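Local structure of geranyltranstransferase (Methylococcus capsulatus, 3TS7) at residues 210-224 against 272-284. The protein probably makes farnesyl diphosphate, joining isoprenoid diphosphates in a magnesium-dependent prenyl transfer. Residues are numbered along the deposited sequence; the frame is centred on the assembly and turned at random.
With PO4 (phosphate ion), chain G.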
loop_
_atom_site.group_PDB
_atom_site.type_symbol
_atom_site.label_atom_id
_atom_site.label_comp_id
_atom_site.label_asym_id
_atom_site.label_seq_id
_atom_site.Cartn_x
_atom_site.Cartn_y
_atom_site.Cartn_z
ATOM N N GLN B 210 17.175 -1.833 23.527
ATOM C CA GLN B 210 17.508 -0.718 22.642
ATOM C C GLN B 210 16.375 -0.403 21.671
ATOM O O GLN B 210 16.097 0.772 21.411
ATOM C CB GLN B 210 18.821 -0.968 21.899
ATOM C CG GLN B 210 20.016 -1.025 22.870
ATOM C CD GLN B 210 21.353 -0.946 22.175
ATOM O OE1 GLN B 210 22.362 -1.424 22.690
ATOM N NE2 GLN B 210 21.375 -0.344 21.006
ATOM N N PHE B 211 15.739 -1.452 21.135
ATOM C CA PHE B 211 14.493 -1.274 20.360
ATOM C C PHE B 211 13.528 -0.381 21.145
ATOM O O PHE B 211 13.100 0.661 20.630
ATOM C CB PHE B 211 13.771 -2.605 20.133
ATOM C CG PHE B 211 14.238 -3.381 18.928
ATOM C CD1 PHE B 211 15.213 -4.367 19.057
ATOM C CD2 PHE B 211 13.652 -3.171 17.674
ATOM C CE1 PHE B 211 15.638 -5.127 17.946
ATOM C CE2 PHE B 211 14.054 -3.927 16.552
ATOM C CZ PHE B 211 15.060 -4.904 16.688
ATOM N N ASP B 212 13.198 -0.827 22.363
ATOM C CA ASP B 212 12.161 -0.197 23.223
ATOM C C ASP B 212 12.487 1.240 23.553
ATOM O O ASP B 212 11.616 2.100 23.490
ATOM C CB ASP B 212 11.958 -0.980 24.532
ATOM C CG ASP B 212 11.508 -2.418 24.303
ATOM O OD1 ASP B 212 11.490 -3.192 25.282
ATOM O OD2 ASP B 212 11.183 -2.789 23.150
ATOM N N ARG B 213 13.750 1.518 23.899
ATOM C CA ARG B 213 14.145 2.903 24.212
ATOM C C ARG B 213 14.030 3.816 23.013
ATOM O O ARG B 213 13.550 4.944 23.115
ATOM C CB ARG B 213 15.579 2.973 24.745
ATOM C CG ARG B 213 15.764 2.428 26.141
ATOM C CD ARG B 213 17.244 2.570 26.557
ATOM N NE ARG B 213 17.446 2.202 27.955
ATOM C CZ ARG B 213 17.430 3.059 28.974
ATOM N NH1 ARG B 213 17.617 2.615 30.212
ATOM N NH2 ARG B 213 17.229 4.357 28.763
ATOM N N LEU B 214 14.467 3.329 21.863
ATOM C CA LEU B 214 14.457 4.161 20.678
ATOM C C LEU B 214 13.033 4.344 20.161
ATOM O O LEU B 214 12.700 5.404 19.623
ATOM C CB LEU B 214 15.369 3.575 19.591
ATOM C CG LEU B 214 16.867 3.765 19.846
ATOM C CD1 LEU B 214 17.696 2.780 19.004
ATOM C CD2 LEU B 214 17.259 5.193 19.554
ATOM N N ASP B 215 12.231 3.303 20.286
ATOM C CA ASP B 215 10.774 3.430 20.071
ATOM C C ASP B 215 10.121 4.472 20.993
ATOM O O ASP B 215 9.345 5.327 20.525
ATOM C CB ASP B 215 10.071 2.088 20.236
ATOM C CG ASP B 215 8.592 2.193 19.917
ATOM O OD1 ASP B 215 8.239 2.538 18.761
ATOM O OD2 ASP B 215 7.793 1.980 20.829
ATOM N N HIS B 216 10.449 4.427 22.288
ATOM C CA HIS B 216 9.965 5.483 23.221
ATOM C C HIS B 216 10.454 6.871 22.853
ATOM O O HIS B 216 9.682 7.833 22.911
ATOM C CB HIS B 216 10.275 5.150 24.694
ATOM C CG HIS B 216 9.387 5.877 25.659
ATOM N ND1 HIS B 216 8.024 5.672 25.712
ATOM C CD2 HIS B 216 9.658 6.829 26.584
ATOM C CE1 HIS B 216 7.495 6.460 26.632
ATOM N NE2 HIS B 216 8.465 7.169 27.179
ATOM N N TYR B 217 11.719 6.990 22.423
ATOM C CA TYR B 217 12.232 8.253 21.874
ATOM C C TYR B 217 11.357 8.712 20.702
ATOM O O TYR B 217 10.970 9.899 20.601
ATOM C CB TYR B 217 13.710 8.084 21.426
ATOM C CG TYR B 217 14.243 9.180 20.553
ATOM C CD1 TYR B 217 14.832 10.324 21.109
ATOM C CD2 TYR B 217 14.167 9.091 19.166
ATOM C CE1 TYR B 217 15.314 11.335 20.303
ATOM C CE2 TYR B 217 14.652 10.095 18.357
ATOM C CZ TYR B 217 15.235 11.210 18.925
ATOM O OH TYR B 217 15.707 12.215 18.113
ATOM N N ALA B 218 11.078 7.771 19.801
ATOM C CA ALA B 218 10.296 8.053 18.588
ATOM C C ALA B 218 8.861 8.502 18.921
ATOM O O ALA B 218 8.382 9.535 18.406
ATOM C CB ALA B 218 10.299 6.808 17.667
ATOM N N LYS B 219 8.234 7.766 19.832
ATOM C CA LYS B 219 6.864 8.058 20.309
ATOM C C LYS B 219 6.764 9.451 20.942
ATOM O O LYS B 219 5.859 10.236 20.614
ATOM C CB LYS B 219 6.407 6.989 21.308
ATOM C CG LYS B 219 4.987 7.228 21.846
ATOM C CD LYS B 219 4.554 6.147 22.797
ATOM C CE LYS B 219 3.063 6.270 23.125
ATOM N NZ LYS B 219 2.647 5.148 24.002
ATOM N N CYS B 220 7.734 9.768 21.810
ATOM C CA CYS B 220 7.757 11.059 22.507
ATOM C C CYS B 220 8.031 12.226 21.562
ATOM O O CYS B 220 7.367 13.251 21.663
ATOM C CB CYS B 220 8.739 11.033 23.696
ATOM S SG CYS B 220 8.306 9.864 24.981
ATOM N N ILE B 221 8.963 12.101 20.609
ATOM C CA ILE B 221 9.139 13.236 19.699
ATOM C C ILE B 221 7.934 13.450 18.761
ATOM O O ILE B 221 7.609 14.591 18.415
ATOM C CB ILE B 221 10.479 13.259 18.907
ATOM C CG1 ILE B 221 10.520 12.210 17.815
ATOM C CG2 ILE B 221 11.704 13.130 19.857
ATOM C CD1 ILE B 221 11.856 12.213 17.065
ATOM N N GLY B 222 7.279 12.351 18.383
ATOM C CA GLY B 222 6.108 12.399 17.510
ATOM C C GLY B 222 4.982 13.170 18.195
ATOM O O GLY B 222 4.369 14.046 17.594
ATOM N N LEU B 223 4.743 12.869 19.464
ATOM C CA LEU B 223 3.672 13.543 20.195
ATOM C C LEU B 223 4.010 15.003 20.436
ATOM O O LEU B 223 3.192 15.889 20.179
ATOM C CB LEU B 223 3.387 12.828 21.515
ATOM C CG LEU B 223 2.501 11.591 21.395
ATOM C CD1 LEU B 223 2.665 10.723 22.616
ATOM C CD2 LEU B 223 1.015 11.972 21.161
ATOM N N ALA B 224 5.240 15.240 20.889
ATOM C CA ALA B 224 5.714 16.573 21.222
ATOM C C ALA B 224 5.652 17.558 20.053
ATOM O O ALA B 224 5.233 18.690 20.238
ATOM C CB ALA B 224 7.142 16.505 21.806
ATOM N N MET B 272 7.192 15.694 27.274
ATOM C CA MET B 272 7.461 14.699 26.239
ATOM C C MET B 272 8.916 14.804 25.756
ATOM O O MET B 272 9.597 13.781 25.576
ATOM C CB MET B 272 6.478 14.904 25.083
ATOM C CG MET B 272 5.023 14.479 25.384
ATOM S SD MET B 272 4.961 12.709 25.741
ATOM C CE MET B 272 4.685 12.667 27.527
ATOM N N HIS B 273 9.368 16.042 25.561
ATOM C CA HIS B 273 10.739 16.339 25.177
ATOM C C HIS B 273 11.733 15.753 26.187
ATOM O O HIS B 273 12.713 15.115 25.784
ATOM C CB HIS B 273 10.945 17.840 24.963
ATOM C CG HIS B 273 12.197 18.180 24.211
ATOM N ND1 HIS B 273 12.417 19.428 23.660
ATOM C CD2 HIS B 273 13.283 17.430 23.891
ATOM C CE1 HIS B 273 13.593 19.435 23.053
ATOM N NE2 HIS B 273 14.140 18.238 23.183
ATOM N N GLU B 274 11.462 15.928 27.479
ATOM C CA GLU B 274 12.268 15.322 28.536
ATOM C C GLU B 274 12.308 13.814 28.490
ATOM O O GLU B 274 13.350 13.220 28.733
ATOM C CB GLU B 274 11.760 15.729 29.929
ATOM C CG GLU B 274 11.863 17.223 30.197
ATOM C CD GLU B 274 11.091 17.673 31.432
ATOM O OE1 GLU B 274 10.856 18.891 31.566
ATOM O OE2 GLU B 274 10.738 16.823 32.277
ATOM N N ALA B 275 11.154 13.197 28.241
ATOM C CA ALA B 275 11.056 11.748 28.197
ATOM C C ALA B 275 11.819 11.187 26.969
ATOM O O ALA B 275 12.439 10.140 27.072
ATOM C CB ALA B 275 9.580 11.308 28.175
ATOM N N ALA B 276 11.778 11.916 25.846
ATOM C CA ALA B 276 12.568 11.600 24.649
ATOM C C ALA B 276 14.076 11.503 24.961
ATOM O O ALA B 276 14.725 10.492 24.655
ATOM C CB ALA B 276 12.308 12.648 23.565
ATOM N N LEU B 277 14.612 12.535 25.605
ATOM C CA LEU B 277 16.039 12.585 25.965
ATOM C C LEU B 277 16.423 11.524 26.983
ATOM O O LEU B 277 17.516 10.931 26.896
ATOM C CB LEU B 277 16.410 13.975 26.480
ATOM C CG LEU B 277 16.346 15.109 25.461
ATOM C CD1 LEU B 277 16.460 16.454 26.163
ATOM C CD2 LEU B 277 17.441 14.964 24.379
ATOM N N GLU B 278 15.523 11.246 27.923
ATOM C CA GLU B 278 15.775 10.212 28.931
ATOM C C GLU B 278 15.781 8.782 28.365
ATOM O O GLU B 278 16.469 7.922 28.898
ATOM C CB GLU B 278 14.768 10.297 30.071
ATOM C CG GLU B 278 15.159 9.494 31.332
ATOM C CD GLU B 278 16.552 9.858 31.919
ATOM O OE1 GLU B 278 17.169 8.974 32.542
ATOM O OE2 GLU B 278 17.036 11.008 31.783
ATOM N N SER B 279 14.995 8.549 27.305
ATOM C CA SER B 279 15.020 7.305 26.534
ATOM C C SER B 279 16.424 6.987 26.001
ATOM O O SER B 279 16.775 5.835 25.824
ATOM C CB SER B 279 14.071 7.404 25.306
ATOM O OG SER B 279 12.728 7.652 25.697
ATOM N N LEU B 280 17.196 8.018 25.707
ATOM C CA LEU B 280 18.543 7.853 25.174
ATOM C C LEU B 280 19.653 7.601 26.221
ATOM O O LEU B 280 20.828 7.491 25.861
ATOM C CB LEU B 280 18.882 9.060 24.301
ATOM C CG LEU B 280 17.900 9.363 23.160
ATOM C CD1 LEU B 280 18.258 10.678 22.514
ATOM C CD2 LEU B 280 17.840 8.223 22.121
ATOM N N ALA B 281 19.283 7.475 27.495
ATOM C CA ALA B 281 20.250 7.191 28.584
ATOM C C ALA B 281 21.054 5.892 28.394
ATOM O O ALA B 281 22.118 5.702 29.000
ATOM C CB ALA B 281 19.520 7.167 29.954
ATOM N N GLY B 282 20.563 4.998 27.542
ATOM C CA GLY B 282 21.287 3.761 27.255
ATOM C C GLY B 282 22.368 3.943 26.200
ATOM O O GLY B 282 23.066 2.994 25.840
ATOM N N PHE B 283 22.515 5.161 25.708
ATOM C CA PHE B 283 23.522 5.468 24.705
ATOM C C PHE B 283 24.441 6.588 25.167
ATOM O O PHE B 283 24.040 7.435 25.960
ATOM C CB PHE B 283 22.841 5.882 23.410
ATOM C CG PHE B 283 21.928 4.824 22.846
ATOM C CD1 PHE B 283 20.565 4.815 23.163
ATOM C CD2 PHE B 283 22.435 3.829 22.020
ATOM C CE1 PHE B 283 19.718 3.811 22.653
ATOM C CE2 PHE B 283 21.600 2.837 21.500
ATOM C CZ PHE B 283 20.252 2.822 21.815
ATOM N N GLY B 284 25.661 6.600 24.635
ATOM C CA GLY B 284 26.625 7.654 24.930
ATOM C C GLY B 284 26.598 8.757 23.894
ATOM O O GLY B 284 25.517 9.076 23.367
HETATM P P PO4 G . 24.567 -0.818 19.505
HETATM O O1 PO4 G . 24.238 -1.352 18.118
HETATM O O2 PO4 G . 25.972 -0.241 19.504
HETATM O O3 PO4 G . 23.601 0.281 19.897
HETATM O O4 PO4 G . 24.441 -1.967 20.491
#
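Gln210 sets its amide at the edge of the Phe283 ring, NE2 lying 3.2 Å from CE2 with the two planes 84° apart, while Leu214 crosses the same ring at about a right angle and touches CZ through CD1. The Tyr217 ring has Ile221 CG2 over one face and Ala276 O at its edge, 3.6 Å from CD1; the Tyr217 OH hydrogen-bonds Leu290 O in helix 288-298. Cys220 SG sits over one face of the His216 ring, near the rim, and Ser279 OG at its edge, 3.3 Å from CD2. Gly282 CA lies over the rim of one guanidinium face of Arg213, with Glu278 O and Ser279 O at the edge. Extended as far as NE, Arg213 carries NH2 to Ser279 O, a straight (171°) but weak hydrogen bond of 3.3 Å; its stronger partner is Glu209. Helices 208-237 and 262-279 pack antiparallel here, axes 8.0 Å apart, within the all-helical polyprenyl synthase fold. The close approach of Tyr217 and Ala276 is consistent with the small Ala276, whose CB meets Cys220 CB at 3.9 Å. Gln210 NE2 also donates to O3 of a phosphate, probably from the crystallisation liquor, at 2.6 Å; an alanine here would remove the amide and is likely to leave O3 without this donor and the Phe283 edge less covered. Adhesion is thus chiefly apolar, with a single weak hydrogen bond across the pair, from Arg213.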